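Local structure of coatomer subunit delta (Saccharomyces cerevisiae, 5FJZ) at residues S36-L42 / L107-A113; S52-L56 / M246-H250; P75-K79 / I88-D92; E151-F157 / S191-I197; Q164-N170 / A206-E210. The protein is a subunit of the coatomer (COPI) coat, which probably drives Golgi-to-ER retrieval of dilysine-tagged proteins; its mu-homology domain binds the Dsl1 tryptophan motif. All coordinates share one frame; numbering follows the deposited sequence. Where two conformers were deposited one is given.

Interaction 1 (S36-L42 / L107-A113)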
# COMPACT_ATOMS: atom_id res chain seq x y z
N SER A 36 -10.66 -1.75 19.58
CA SER A 36 -11.01 -2.84 18.76
C SER A 36 -11.82 -2.34 17.55
O SER A 36 -12.46 -1.30 17.56
CB SER A 36 -11.69 -4.04 19.50
OG SER A 36 -12.87 -3.62 20.19
N GLU A 37 -11.80 -3.15 16.50
CA GLU A 37 -12.50 -2.85 15.29
C GLU A 37 -12.78 -4.11 14.53
O GLU A 37 -11.88 -4.92 14.24
CB GLU A 37 -11.71 -1.87 14.43
CG GLU A 37 -12.34 -1.60 13.05
CD GLU A 37 -11.36 -0.96 12.07
OE1 GLU A 37 -10.17 -1.37 11.97
OE2 GLU A 37 -11.78 0.00 11.39
N LEU A 38 -14.04 -4.33 14.25
CA LEU A 38 -14.53 -5.46 13.51
C LEU A 38 -14.98 -5.00 12.11
O LEU A 38 -15.82 -4.11 12.00
CB LEU A 38 -15.67 -6.14 14.29
CG LEU A 38 -16.54 -7.34 13.84
CD1 LEU A 38 -17.22 -7.28 12.41
CD2 LEU A 38 -15.89 -8.70 14.03
N LYS A 39 -14.59 -5.72 11.09
CA LYS A 39 -15.04 -5.45 9.70
C LYS A 39 -15.64 -6.61 9.15
O LYS A 39 -15.13 -7.75 9.35
CB LYS A 39 -13.83 -5.01 8.87
CG LYS A 39 -13.29 -3.67 9.27
CD LYS A 39 -11.96 -3.36 8.56
CE LYS A 39 -12.13 -2.44 7.37
NZ LYS A 39 -10.86 -1.67 7.14
N GLY A 40 -16.77 -6.47 8.47
CA GLY A 40 -17.39 -7.67 7.85
C GLY A 40 -17.80 -7.47 6.43
O GLY A 40 -18.05 -6.36 6.05
N VAL A 41 -17.92 -8.57 5.71
CA VAL A 41 -18.46 -8.54 4.36
C VAL A 41 -19.29 -9.75 4.15
O VAL A 41 -18.95 -10.88 4.61
CB VAL A 41 -17.29 -8.38 3.30
CG1 VAL A 41 -16.42 -9.62 3.21
CG2 VAL A 41 -17.85 -8.23 1.89
N LEU A 42 -20.36 -9.61 3.35
CA LEU A 42 -21.15 -10.67 2.86
C LEU A 42 -20.88 -10.82 1.36
O LEU A 42 -21.10 -9.90 0.60
CB LEU A 42 -22.60 -10.30 3.13
CG LEU A 42 -23.38 -11.57 2.91
CD1 LEU A 42 -24.57 -11.74 3.79
CD2 LEU A 42 -23.83 -11.60 1.50
N LEU A 107 -22.56 -6.57 0.79
CA LEU A 107 -22.84 -5.86 2.00
C LEU A 107 -21.60 -5.86 2.86
O LEU A 107 -20.88 -6.89 2.94
CB LEU A 107 -24.04 -6.55 2.73
CG LEU A 107 -24.41 -5.94 4.08
CD1 LEU A 107 -25.15 -4.62 3.85
CD2 LEU A 107 -25.36 -6.92 4.80
N ARG A 108 -21.33 -4.76 3.50
CA ARG A 108 -20.20 -4.60 4.43
C ARG A 108 -20.66 -3.87 5.69
O ARG A 108 -21.69 -3.17 5.71
CB ARG A 108 -19.17 -3.64 3.79
CG ARG A 108 -18.32 -4.30 2.76
CD ARG A 108 -17.51 -3.22 2.06
NE ARG A 108 -16.41 -3.82 1.30
CZ ARG A 108 -15.67 -3.13 0.43
NH1 ARG A 108 -15.91 -1.83 0.20
NH2 ARG A 108 -14.69 -3.74 -0.21
N TRP A 109 -19.91 -4.08 6.76
CA TRP A 109 -20.19 -3.51 8.06
C TRP A 109 -18.89 -3.28 8.77
O TRP A 109 -17.90 -3.88 8.47
CB TRP A 109 -21.23 -4.36 8.84
CG TRP A 109 -20.90 -5.78 9.07
CD1 TRP A 109 -20.38 -6.32 10.23
CD2 TRP A 109 -21.14 -6.86 8.18
NE1 TRP A 109 -20.24 -7.73 10.05
CE2 TRP A 109 -20.76 -8.07 8.83
CE3 TRP A 109 -21.77 -6.96 6.93
CZ2 TRP A 109 -20.80 -9.24 8.20
CZ3 TRP A 109 -21.81 -8.15 6.34
CH2 TRP A 109 -21.35 -9.27 6.93
N ARG A 110 -18.93 -2.39 9.76
CA ARG A 110 -17.78 -2.07 10.57
C ARG A 110 -18.23 -1.52 11.90
O ARG A 110 -19.05 -0.61 11.95
CB ARG A 110 -16.93 -1.01 9.88
CG ARG A 110 -15.62 -0.73 10.58
CD ARG A 110 -14.67 0.07 9.69
NE ARG A 110 -14.99 1.46 9.72
CZ ARG A 110 -14.55 2.33 10.61
NH1 ARG A 110 -13.62 2.02 11.47
NH2 ARG A 110 -14.91 3.60 10.55
N LYS A 111 -17.60 -1.99 12.96
CA LYS A 111 -17.94 -1.45 14.27
C LYS A 111 -16.69 -1.35 15.06
O LYS A 111 -15.77 -2.19 14.93
CB LYS A 111 -18.97 -2.35 14.98
CG LYS A 111 -19.29 -1.76 16.31
CD LYS A 111 -20.61 -2.23 16.86
CE LYS A 111 -20.81 -1.71 18.26
NZ LYS A 111 -22.00 -2.38 18.76
N VAL A 112 -16.64 -0.29 15.87
CA VAL A 112 -15.52 0.00 16.69
C VAL A 112 -15.89 -0.06 18.17
O VAL A 112 -17.03 0.22 18.58
CB VAL A 112 -14.81 1.33 16.41
CG1 VAL A 112 -14.37 1.48 14.94
CG2 VAL A 112 -15.53 2.53 16.97
N ALA A 113 -14.89 -0.29 18.98
CA ALA A 113 -15.11 -0.19 20.43
C ALA A 113 -13.89 0.38 21.08
O ALA A 113 -12.72 0.26 20.56
CB ALA A 113 -15.53 -1.55 21.00

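Interaction 2 (S52-L56 / M246-H250)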
# COMPACT_ATOMS: atom_id res chain seq x y z
N SER A 52 -29.27 -17.09 -10.82
CA SER A 52 -28.67 -15.80 -10.85
C SER A 52 -29.69 -14.70 -10.64
O SER A 52 -29.32 -13.59 -10.34
CB SER A 52 -27.92 -15.56 -12.19
OG SER A 52 -28.82 -15.48 -13.28
N HIS A 53 -30.98 -15.02 -10.80
CA HIS A 53 -32.06 -14.02 -10.58
C HIS A 53 -32.65 -14.23 -9.20
O HIS A 53 -33.82 -14.58 -9.06
CB HIS A 53 -33.16 -14.22 -11.63
CG HIS A 53 -32.80 -13.69 -12.98
ND1 HIS A 53 -32.20 -14.48 -13.95
CD2 HIS A 53 -32.95 -12.47 -13.54
CE1 HIS A 53 -31.99 -13.76 -15.04
NE2 HIS A 53 -32.46 -12.54 -14.82
N SER A 54 -31.80 -14.07 -8.20
CA SER A 54 -32.08 -14.48 -6.84
C SER A 54 -31.93 -13.31 -5.90
O SER A 54 -31.33 -12.26 -6.23
CB SER A 54 -31.15 -15.63 -6.47
OG SER A 54 -29.79 -15.29 -6.80
N ASN A 55 -32.58 -13.43 -4.75
CA ASN A 55 -32.47 -12.47 -3.71
C ASN A 55 -32.21 -13.17 -2.40
O ASN A 55 -32.60 -14.32 -2.20
CB ASN A 55 -33.75 -11.64 -3.50
CG ASN A 55 -34.04 -10.61 -4.60
OD1 ASN A 55 -33.26 -10.36 -5.55
ND2 ASN A 55 -35.19 -10.04 -4.48
N LEU A 56 -31.48 -12.52 -1.50
CA LEU A 56 -31.04 -13.17 -0.24
C LEU A 56 -31.84 -12.54 0.85
O LEU A 56 -31.97 -11.36 0.86
CB LEU A 56 -29.56 -12.83 0.06
CG LEU A 56 -28.41 -13.57 -0.61
CD1 LEU A 56 -28.66 -14.11 -1.99
CD2 LEU A 56 -27.12 -12.76 -0.52
N MET A 246 -36.18 -16.70 -5.39
CA MET A 246 -36.29 -16.10 -6.71
C MET A 246 -36.66 -14.66 -6.55
O MET A 246 -37.52 -14.33 -5.72
CB MET A 246 -37.36 -16.84 -7.54
CG MET A 246 -36.91 -18.19 -8.06
SD MET A 246 -35.68 -17.96 -9.36
CE MET A 246 -36.71 -17.39 -10.74
N ALA A 247 -36.02 -13.79 -7.33
CA ALA A 247 -36.21 -12.37 -7.21
C ALA A 247 -37.64 -12.00 -7.55
O ALA A 247 -38.18 -11.05 -7.00
CB ALA A 247 -35.26 -11.57 -8.09
N ASN A 248 -38.26 -12.74 -8.45
CA ASN A 248 -39.61 -12.41 -8.88
C ASN A 248 -40.72 -13.20 -8.17
O ASN A 248 -41.89 -12.89 -8.30
CB ASN A 248 -39.67 -12.44 -10.40
CG ASN A 248 -39.42 -11.05 -10.99
OD1 ASN A 248 -38.35 -10.74 -11.55
ND2 ASN A 248 -40.40 -10.19 -10.79
N ASP A 249 -40.32 -14.21 -7.40
CA ASP A 249 -41.26 -15.00 -6.63
C ASP A 249 -40.66 -15.40 -5.30
O ASP A 249 -40.00 -16.45 -5.18
CB ASP A 249 -41.69 -16.24 -7.43
CG ASP A 249 -42.78 -17.06 -6.72
OD1 ASP A 249 -43.12 -16.76 -5.54
OD2 ASP A 249 -43.31 -17.99 -7.35
N HIS A 250 -40.92 -14.58 -4.28
CA HIS A 250 -40.33 -14.79 -2.96
C HIS A 250 -40.81 -16.05 -2.22
O HIS A 250 -40.22 -16.38 -1.21
CB HIS A 250 -40.49 -13.53 -2.09
CG HIS A 250 -39.69 -12.37 -2.58
ND1 HIS A 250 -39.65 -11.16 -1.93
CD2 HIS A 250 -38.82 -12.25 -3.61
CE1 HIS A 250 -38.87 -10.32 -2.58
NE2 HIS A 250 -38.33 -10.98 -3.59

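Interaction 3 (P75-K79 / I88-D92)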
# COMPACT_ATOMS: atom_id res chain seq x y z
N PRO A 75 -22.87 -0.49 -4.45
CA PRO A 75 -23.61 0.41 -5.36
C PRO A 75 -24.73 -0.20 -6.21
O PRO A 75 -25.80 0.43 -6.36
CB PRO A 75 -22.54 1.03 -6.22
CG PRO A 75 -21.34 0.98 -5.40
CD PRO A 75 -21.44 -0.20 -4.47
N ASN A 76 -24.58 -1.44 -6.66
CA ASN A 76 -25.59 -2.14 -7.45
C ASN A 76 -26.70 -2.82 -6.67
O ASN A 76 -27.60 -3.40 -7.26
CB ASN A 76 -24.99 -3.23 -8.35
CG ASN A 76 -23.95 -2.68 -9.32
OD1 ASN A 76 -22.95 -3.34 -9.65
ND2 ASN A 76 -24.17 -1.49 -9.78
N ILE A 77 -26.64 -2.77 -5.35
CA ILE A 77 -27.59 -3.44 -4.49
C ILE A 77 -28.54 -2.32 -4.06
O ILE A 77 -28.15 -1.19 -3.80
CB ILE A 77 -26.89 -4.11 -3.25
CG1 ILE A 77 -26.03 -5.26 -3.72
CG2 ILE A 77 -27.89 -4.57 -2.20
CD1 ILE A 77 -26.74 -6.42 -4.37
N ASP A 78 -29.81 -2.68 -3.92
CA ASP A 78 -30.89 -1.77 -3.52
C ASP A 78 -30.93 -1.53 -1.98
O ASP A 78 -31.31 -2.43 -1.20
CB ASP A 78 -32.20 -2.42 -3.97
CG ASP A 78 -33.45 -1.59 -3.62
OD1 ASP A 78 -33.35 -0.52 -3.02
OD2 ASP A 78 -34.55 -2.12 -3.90
N LYS A 79 -30.43 -0.37 -1.57
CA LYS A 79 -30.31 -0.02 -0.15
C LYS A 79 -31.67 -0.02 0.54
O LYS A 79 -31.80 -0.53 1.66
CB LYS A 79 -29.62 1.33 -0.01
CG LYS A 79 -29.36 1.82 1.41
CD LYS A 79 -28.93 0.66 2.34
CE LYS A 79 -27.48 0.72 2.77
NZ LYS A 79 -27.29 1.80 3.77
N ILE A 88 -31.42 -8.70 0.16
CA ILE A 88 -30.33 -8.32 -0.74
C ILE A 88 -30.87 -8.59 -2.15
O ILE A 88 -31.10 -9.75 -2.48
CB ILE A 88 -29.07 -9.17 -0.47
CG1 ILE A 88 -28.49 -8.90 0.93
CG2 ILE A 88 -27.99 -8.93 -1.50
CD1 ILE A 88 -28.12 -7.46 1.21
N SER A 89 -30.92 -7.54 -2.95
CA SER A 89 -31.56 -7.53 -4.28
C SER A 89 -30.88 -6.46 -5.09
O SER A 89 -30.39 -5.47 -4.53
CB SER A 89 -33.05 -7.23 -4.15
OG SER A 89 -33.27 -5.85 -3.79
N LEU A 90 -30.87 -6.61 -6.42
CA LEU A 90 -30.27 -5.58 -7.31
C LEU A 90 -31.08 -4.29 -7.39
O LEU A 90 -32.29 -4.32 -7.35
CB LEU A 90 -30.04 -6.18 -8.70
CG LEU A 90 -28.97 -7.27 -8.69
CD1 LEU A 90 -28.98 -8.02 -9.99
CD2 LEU A 90 -27.59 -6.67 -8.47
N ARG A 91 -30.38 -3.16 -7.48
CA ARG A 91 -31.02 -1.83 -7.61
C ARG A 91 -31.68 -1.73 -9.02
O ARG A 91 -32.79 -1.24 -9.15
CB ARG A 91 -30.12 -0.62 -7.04
CG ARG A 91 -29.10 0.10 -7.89
CD ARG A 91 -28.78 1.56 -7.42
NE ARG A 91 -28.43 1.61 -6.00
CZ ARG A 91 -29.09 2.22 -4.99
NH1 ARG A 91 -30.20 2.92 -5.21
NH2 ARG A 91 -28.64 2.11 -3.71
N ASP A 92 -31.10 -2.38 -10.05
CA ASP A 92 -31.75 -2.51 -11.39
C ASP A 92 -32.47 -3.83 -11.49
O ASP A 92 -31.85 -4.88 -11.63
CB ASP A 92 -30.68 -2.43 -12.49
CG ASP A 92 -31.26 -2.43 -13.91
OD1 ASP A 92 -32.36 -2.97 -14.19
OD2 ASP A 92 -30.52 -1.90 -14.77
O HOH W 1 -26.35 0.41 -2.63

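Interaction 4 (E151-F157 / S191-I197)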
# COMPACT_ATOMS: atom_id res chain seq x y z
N GLU A 151 -13.81 -23.95 19.42
CA GLU A 151 -12.38 -23.97 19.67
C GLU A 151 -11.67 -23.10 18.62
O GLU A 151 -12.16 -22.95 17.48
CB GLU A 151 -11.85 -25.42 19.66
CG GLU A 151 -11.90 -26.17 18.32
CD GLU A 151 -10.85 -27.28 18.24
OE1 GLU A 151 -10.60 -27.94 19.29
OE2 GLU A 151 -10.24 -27.44 17.14
N LEU A 152 -10.55 -22.48 19.00
CA LEU A 152 -9.63 -21.93 18.03
C LEU A 152 -8.46 -22.91 17.88
O LEU A 152 -7.86 -23.34 18.89
CB LEU A 152 -9.09 -20.60 18.48
CG LEU A 152 -10.03 -19.42 18.50
CD1 LEU A 152 -9.35 -18.24 19.12
CD2 LEU A 152 -10.48 -19.09 17.09
N ALA A 153 -8.17 -23.29 16.64
CA ALA A 153 -7.10 -24.24 16.37
C ALA A 153 -5.91 -23.51 15.79
O ALA A 153 -6.09 -22.48 15.10
CB ALA A 153 -7.57 -25.30 15.41
N ASP A 154 -4.71 -23.98 16.08
CA ASP A 154 -3.48 -23.42 15.47
C ASP A 154 -3.37 -21.92 15.59
O ASP A 154 -3.14 -21.19 14.59
CB ASP A 154 -3.39 -23.86 13.97
CG ASP A 154 -3.26 -25.39 13.81
OD1 ASP A 154 -2.79 -26.06 14.74
OD2 ASP A 154 -3.61 -25.91 12.75
N VAL A 155 -3.42 -21.43 16.82
CA VAL A 155 -3.23 -20.01 17.15
C VAL A 155 -1.73 -19.69 17.31
O VAL A 155 -0.98 -20.43 17.93
CB VAL A 155 -3.94 -19.72 18.45
CG1 VAL A 155 -3.82 -18.26 18.89
CG2 VAL A 155 -5.40 -20.14 18.35
N ILE A 156 -1.30 -18.63 16.67
CA ILE A 156 0.09 -18.28 16.55
C ILE A 156 0.39 -16.96 17.24
O ILE A 156 -0.25 -15.91 16.99
CB ILE A 156 0.53 -18.27 15.08
CG1 ILE A 156 0.34 -19.70 14.54
CG2 ILE A 156 2.00 -17.91 14.99
CD1 ILE A 156 0.65 -19.85 13.08
N PHE A 157 1.33 -17.03 18.17
CA PHE A 157 1.87 -15.81 18.81
C PHE A 157 3.24 -15.43 18.27
O PHE A 157 4.12 -16.31 18.14
CB PHE A 157 1.97 -16.07 20.34
CG PHE A 157 0.67 -16.46 20.96
CD1 PHE A 157 0.26 -17.82 20.93
CD2 PHE A 157 -0.10 -15.55 21.61
CE1 PHE A 157 -0.97 -18.19 21.45
CE2 PHE A 157 -1.33 -15.89 22.14
CZ PHE A 157 -1.73 -17.23 22.09
N SER A 191 7.80 -17.04 16.01
CA SER A 191 6.41 -17.44 16.08
C SER A 191 6.25 -18.78 16.79
O SER A 191 6.95 -19.77 16.47
CB SER A 191 5.73 -17.54 14.72
OG SER A 191 5.66 -16.24 14.13
N ILE A 192 5.30 -18.82 17.69
CA ILE A 192 4.98 -20.02 18.51
C ILE A 192 3.54 -20.35 18.31
O ILE A 192 2.65 -19.51 18.50
CB ILE A 192 5.23 -19.82 20.05
CG1 ILE A 192 6.68 -19.45 20.27
CG2 ILE A 192 4.81 -21.14 20.75
CD1 ILE A 192 6.98 -18.84 21.67
N LYS A 193 3.27 -21.59 17.97
CA LYS A 193 1.94 -22.02 17.75
C LYS A 193 1.45 -22.85 18.85
O LYS A 193 2.14 -23.74 19.31
CB LYS A 193 1.90 -22.88 16.50
CG LYS A 193 0.57 -23.51 16.14
CD LYS A 193 0.45 -23.81 14.63
CE LYS A 193 0.54 -25.28 14.31
NZ LYS A 193 1.76 -25.94 14.78
N ILE A 194 0.19 -22.65 19.18
CA ILE A 194 -0.52 -23.51 20.09
C ILE A 194 -1.59 -24.27 19.32
O ILE A 194 -2.29 -23.71 18.46
CB ILE A 194 -1.07 -22.67 21.28
CG1 ILE A 194 -0.15 -22.91 22.45
CG2 ILE A 194 -2.47 -23.04 21.73
CD1 ILE A 194 -0.21 -21.75 23.41
N SER A 195 -1.73 -25.55 19.62
CA SER A 195 -2.65 -26.41 18.88
C SER A 195 -4.11 -26.06 18.98
O SER A 195 -4.81 -26.04 17.98
CB SER A 195 -2.45 -27.87 19.32
OG SER A 195 -2.44 -28.69 18.18
N LYS A 196 -4.56 -25.72 20.20
CA LYS A 196 -5.94 -25.38 20.46
C LYS A 196 -6.11 -24.39 21.60
O LYS A 196 -5.38 -24.46 22.60
CB LYS A 196 -6.73 -26.63 20.93
CG LYS A 196 -6.88 -27.74 19.89
CD LYS A 196 -7.48 -28.98 20.55
CE LYS A 196 -7.08 -30.27 19.86
NZ LYS A 196 -7.78 -30.46 18.55
N ILE A 197 -7.13 -23.59 21.47
CA ILE A 197 -7.74 -22.82 22.57
C ILE A 197 -9.20 -23.23 22.63
O ILE A 197 -10.00 -22.85 21.77
CB ILE A 197 -7.65 -21.29 22.46
CG1 ILE A 197 -6.19 -20.89 22.38
CG2 ILE A 197 -8.27 -20.60 23.70
CD1 ILE A 197 -5.97 -19.37 22.21
O HOH W 2 -0.78 -27.44 16.24

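Interaction 5 (Q164-N170 / A206-E210)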
# COMPACT_ATOMS: atom_id res chain seq x y z
N GLN A 164 19.56 -15.36 19.01
CA GLN A 164 20.64 -16.32 18.73
C GLN A 164 20.20 -17.70 19.27
O GLN A 164 20.04 -18.65 18.49
CB GLN A 164 21.98 -15.81 19.32
CG GLN A 164 22.53 -14.57 18.63
CD GLN A 164 23.11 -14.88 17.25
OE1 GLN A 164 24.15 -15.56 17.11
NE2 GLN A 164 22.47 -14.34 16.21
N GLU A 165 19.81 -17.75 20.54
CA GLU A 165 19.50 -19.05 21.21
C GLU A 165 18.09 -19.53 20.89
O GLU A 165 17.22 -18.70 20.75
CB GLU A 165 19.66 -18.82 22.72
CG GLU A 165 19.56 -20.03 23.63
CD GLU A 165 20.74 -20.97 23.52
OE1 GLU A 165 21.80 -20.59 22.96
OE2 GLU A 165 20.62 -22.11 24.05
N PRO A 166 17.85 -20.84 20.85
CA PRO A 166 16.48 -21.37 20.75
C PRO A 166 15.53 -20.92 21.85
O PRO A 166 15.92 -20.84 23.01
CB PRO A 166 16.63 -22.88 20.87
CG PRO A 166 18.09 -23.20 20.86
CD PRO A 166 18.87 -21.91 20.82
N VAL A 167 14.27 -20.70 21.49
CA VAL A 167 13.20 -20.49 22.48
C VAL A 167 12.96 -21.76 23.27
O VAL A 167 12.86 -22.81 22.70
CB VAL A 167 11.86 -20.27 21.71
CG1 VAL A 167 10.70 -20.27 22.68
CG2 VAL A 167 11.89 -19.02 20.89
N ASP A 168 12.74 -21.63 24.58
CA ASP A 168 12.47 -22.70 25.50
C ASP A 168 11.06 -22.53 26.00
O ASP A 168 10.74 -21.52 26.64
CB ASP A 168 13.49 -22.59 26.66
CG ASP A 168 13.42 -23.69 27.67
OD1 ASP A 168 12.65 -24.66 27.52
OD2 ASP A 168 14.13 -23.55 28.68
N ILE A 169 10.21 -23.42 25.54
CA ILE A 169 8.78 -23.50 25.91
C ILE A 169 8.69 -24.02 27.33
O ILE A 169 9.26 -25.07 27.64
CB ILE A 169 8.01 -24.49 25.00
CG1 ILE A 169 8.11 -24.17 23.53
CG2 ILE A 169 6.53 -24.60 25.42
CD1 ILE A 169 7.81 -22.73 23.21
N ASN A 170 8.08 -23.26 28.23
CA ASN A 170 7.97 -23.66 29.63
C ASN A 170 6.65 -24.38 29.83
O ASN A 170 5.59 -23.81 30.10
CB ASN A 170 8.23 -22.40 30.49
CG ASN A 170 9.66 -21.85 30.27
OD1 ASN A 170 10.58 -22.60 29.93
ND2 ASN A 170 9.84 -20.54 30.44
N ALA A 206 3.85 -20.00 28.04
CA ALA A 206 4.99 -19.54 28.73
C ALA A 206 6.26 -20.01 28.09
O ALA A 206 6.38 -21.18 27.70
CB ALA A 206 4.89 -20.03 30.24
N PHE A 207 7.22 -19.12 27.96
CA PHE A 207 8.50 -19.42 27.32
C PHE A 207 9.54 -18.47 27.73
O PHE A 207 9.24 -17.40 28.29
CB PHE A 207 8.32 -19.46 25.77
CG PHE A 207 7.75 -18.21 25.24
CD1 PHE A 207 6.37 -17.94 25.36
CD2 PHE A 207 8.54 -17.25 24.79
CE1 PHE A 207 5.85 -16.72 24.91
CE2 PHE A 207 8.03 -16.03 24.37
CZ PHE A 207 6.67 -15.78 24.41
N THR A 208 10.80 -18.83 27.43
CA THR A 208 11.90 -17.99 27.60
C THR A 208 12.54 -17.67 26.25
O THR A 208 12.74 -18.55 25.47
CB THR A 208 12.95 -18.71 28.50
OG1 THR A 208 12.33 -19.05 29.76
CG2 THR A 208 14.09 -17.77 28.79
N ILE A 209 12.80 -16.42 26.04
CA ILE A 209 13.31 -15.92 24.78
C ILE A 209 14.32 -14.85 25.05
O ILE A 209 14.17 -14.04 25.96
CB ILE A 209 12.13 -15.41 23.87
CG1 ILE A 209 12.63 -15.11 22.45
CG2 ILE A 209 11.47 -14.18 24.46
CD1 ILE A 209 11.46 -14.94 21.44
N GLU A 210 15.38 -14.81 24.23
CA GLU A 210 16.40 -13.74 24.30
C GLU A 210 15.92 -12.43 23.69
O GLU A 210 15.37 -12.46 22.61
CB GLU A 210 17.66 -14.11 23.52
CG GLU A 210 18.56 -15.12 24.20
CD GLU A 210 19.88 -15.29 23.45
OE1 GLU A 210 19.98 -14.82 22.28
OE2 GLU A 210 20.81 -15.89 24.04
O HOH W 3 15.77 -17.37 22.91
O HOH W 4 7.80 -18.26 31.22

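Interaction 1 (S36-L42 / L107-A113)
Trp109 turns its CG between its own backbone N and carbonyl carbon (chi1 57°), which folds the indole back across the facing strand and lays it over Gly40. The CA of Gly40 stands over one face of the five-membered ring in a CH-pi contact, 3.5 Å from Trp109 CE2, and Val41 N lies over the same face farther along. Because Gly40 has no side chain, the ring can settle directly on the backbone. Leu38 CD1 comes within 3.9 Å of Trp109 NE1 at one end of the indole, and Leu42 CB meets the in-plane edge at CZ3 at the other. The indole N-H itself is taken by Glu21. On the opposite sheet face Arg110 swings CG away from its backbone N and bends at chi3, so that NH1 reaches Glu37 OE2 at 2.7 Å. This salt bridge uses the anti side of the carboxylate, with the two flat groups nearly perpendicular (84°). Arg110 NH2 carries a second ion pair, to Glu26 of the second subunit. Beneath these side chains the strands zip together by paired backbone bonds, such as Leu38 N to Lys111 O at 2.8 Å. Arg108, farther along, makes a cation-pi contact with an aromatic side chain of the bound peptide. Strands 33-46 and 104-113 pair here in regular antiparallel register, without a bulge, as neighbours in the large mixed beta-sheet of the mu-homology domain.

Interaction 2 (S52-L56 / M246-H250)
Asn55 directs its side chain at Ala247, with CG anti to its own carbonyl carbon (chi1 -73°). Its CB packs against the carbonyl oxygen of Ile88, 3.4 Å from Ile88 O. The next atom, Asn55 CG, lies 3.8 Å from Ala247 CB, and the amide end spreads between that alanine and the imidazole of His250, whose plane is turned 65° from the amide. Cutting Asn55 back to an alanine is likely to open a gap beside Ala247 and leave the His250 imidazole without its amide neighbour. Behind the side chain, Ser54 and Met246 form an antiparallel non-hydrogen-bonded pair, at the end of the edge strand 241-246 in a small three-stranded sheet. One residue on, Ala247 N donates to His53 O at 2.9 Å, a nearly straight bond (165°). The chain then reverses in a type I beta turn, closed by Asp249 N to Met246 O at 3.3 Å. Met246, bent at both chi2 and chi3, brings SD to 3.9 Å from His53 O.

Interaction 3 (P75-K79 / I88-D92)
Ile77 and Leu90 are bridged through their backbones, with Arg91 N donating to Asn76 O at 2.8 Å on one flank and Asp78 N to Ser89 O at 2.9 Å on the other, both almost straight. The side chain of Arg91 then wraps round the facing loop. Its CG sits between the backbone N and the carbonyl carbon (chi1 88°), and a bend at chi3 carries the guanidinium across the chain, with Asp78 CA over one of its faces. NE donates to Pro75 O at 2.9 Å; that oxygen lies in the guanidinium plane, and the N-H meets it nearly end-on to the carbonyl. NE thus holds Pro75 O directly, while farther out Arg91 NH2 donates to a water at 3.0 Å that lies within hydrogen-bonding distance of Ile77 O, at 2.7 Å. From the second subunit, Asp215 forms a salt bridge to NH2 and Tyr213 a cation-pi contact. On the buried side Ile77 CD1 touches Ile88 CG2 at 4.0 Å and Leu90 CD2 at 4.2 Å. Asp78 is the N-cap of helix 79-85, and its OD2 bonds Ser81. Pro75, Asn76 and Leu90 each pack on aromatic side-chain atoms of the bound peptide, consistent with this loop pair forming part of the site for the Dsl1 tryptophan motif.

Interaction 4 (E151-F157 / S191-I197)
Leu152 O accepts the shortest backbone bond of the contact, from Ile197 N at 2.7 Å, while Lys196 CA adds a CH...O approach to the same oxygen at 3.2 Å. The antiparallel ladder is interrupted midway. Asp154 and Val155 both face Ile194, a G1 beta bulge, and Asp154 adopts the left-handed backbone conformation (phi 52°) usual at its first position. Asp154 N turns to Ser195 O at 2.8 Å, whereas Val155 N makes a weak bond to Ile194 O. Outside the corner, a water bridges Asp154 OD1 and Ser195 OG, at 2.9 Å from the carboxylate oxygen. Lys193 lies alongside Asp154 and points the same way, its CE 3.4 Å from OD1, but its NZ pairs with Glu180. Inside, Val155 CG2 meets Ile197 CD1 at 4.0 Å, the two side chains crossing at about a right angle, and the Phe157 ring turns its edge to Ile192 O, which lies in the ring plane. Beyond the bulge, strands 155-159 and 190-194 run in the large mixed sheet, flanked by 220-229 and 180-182; before it, 152-153 and 196-197 make a separate two-stranded ribbon. Phe157, Ile192, Ile194 and Ile197 pack on strands 137-146 and 202-210 of the four-stranded sheet.

Interaction 5 (Q164-N170 / A206-E210)
Asn170 and Thr208 mark the tight end of the contact. Asn170 N donates to Ala206 O at 2.7 Å, and with CG anti to the carbonyl carbon (chi1 -62°) its amide reaches across, ND2 giving a nearly straight bond to Thr208 OG1 at 3.0 Å. The same hydroxyl also bonds Asp139, and ND2 also donates to a water weakly bonded to Phe207 O. A leucine in place of Asn170 would probably cost Thr208 OG1 this amide partner and the water the stronger of its two bonds. On the other face of the pair, Val167 CG1 packs on Phe207 CB at 4.0 Å. The other end is looser: the bond from Glu165 N to Glu210 OE1 is weak at 3.4 Å, and a water bridges loop and strand, 2.9 Å from both Glu165 O and Glu210 N. Gln164 bonds Ala96 of the third subunit. Within this chain, short strand 168-169 forms the edge of a four-stranded antiparallel sheet beside 202-210, while Val167 and Phe207 pack on Ile192 of the facing sheet.

In the fold
The contacts spread along an elongated beta domain. Interactions 2 and 3, with centres 12 Å apart, gather at one end and are joined through strand 54-58, which pairs with 87-88 and 241-246. Interaction 1 lies on the large mixed sheet, its centre about 20 Å from that of interaction 3, and touches interaction 2 through Leu42 and Leu56. Interaction 4 reaches the same sheet farther along, and interaction 5, its centre about 17 Å from that of interaction 4, belongs to the opposing sheet, packed on it through Ile192. Along the chain interaction 3 falls between the segments of interaction 1, whereas interactions 4 and 5 interlock. Interactions 1 and 3 carry part of the Dsl1-binding surface.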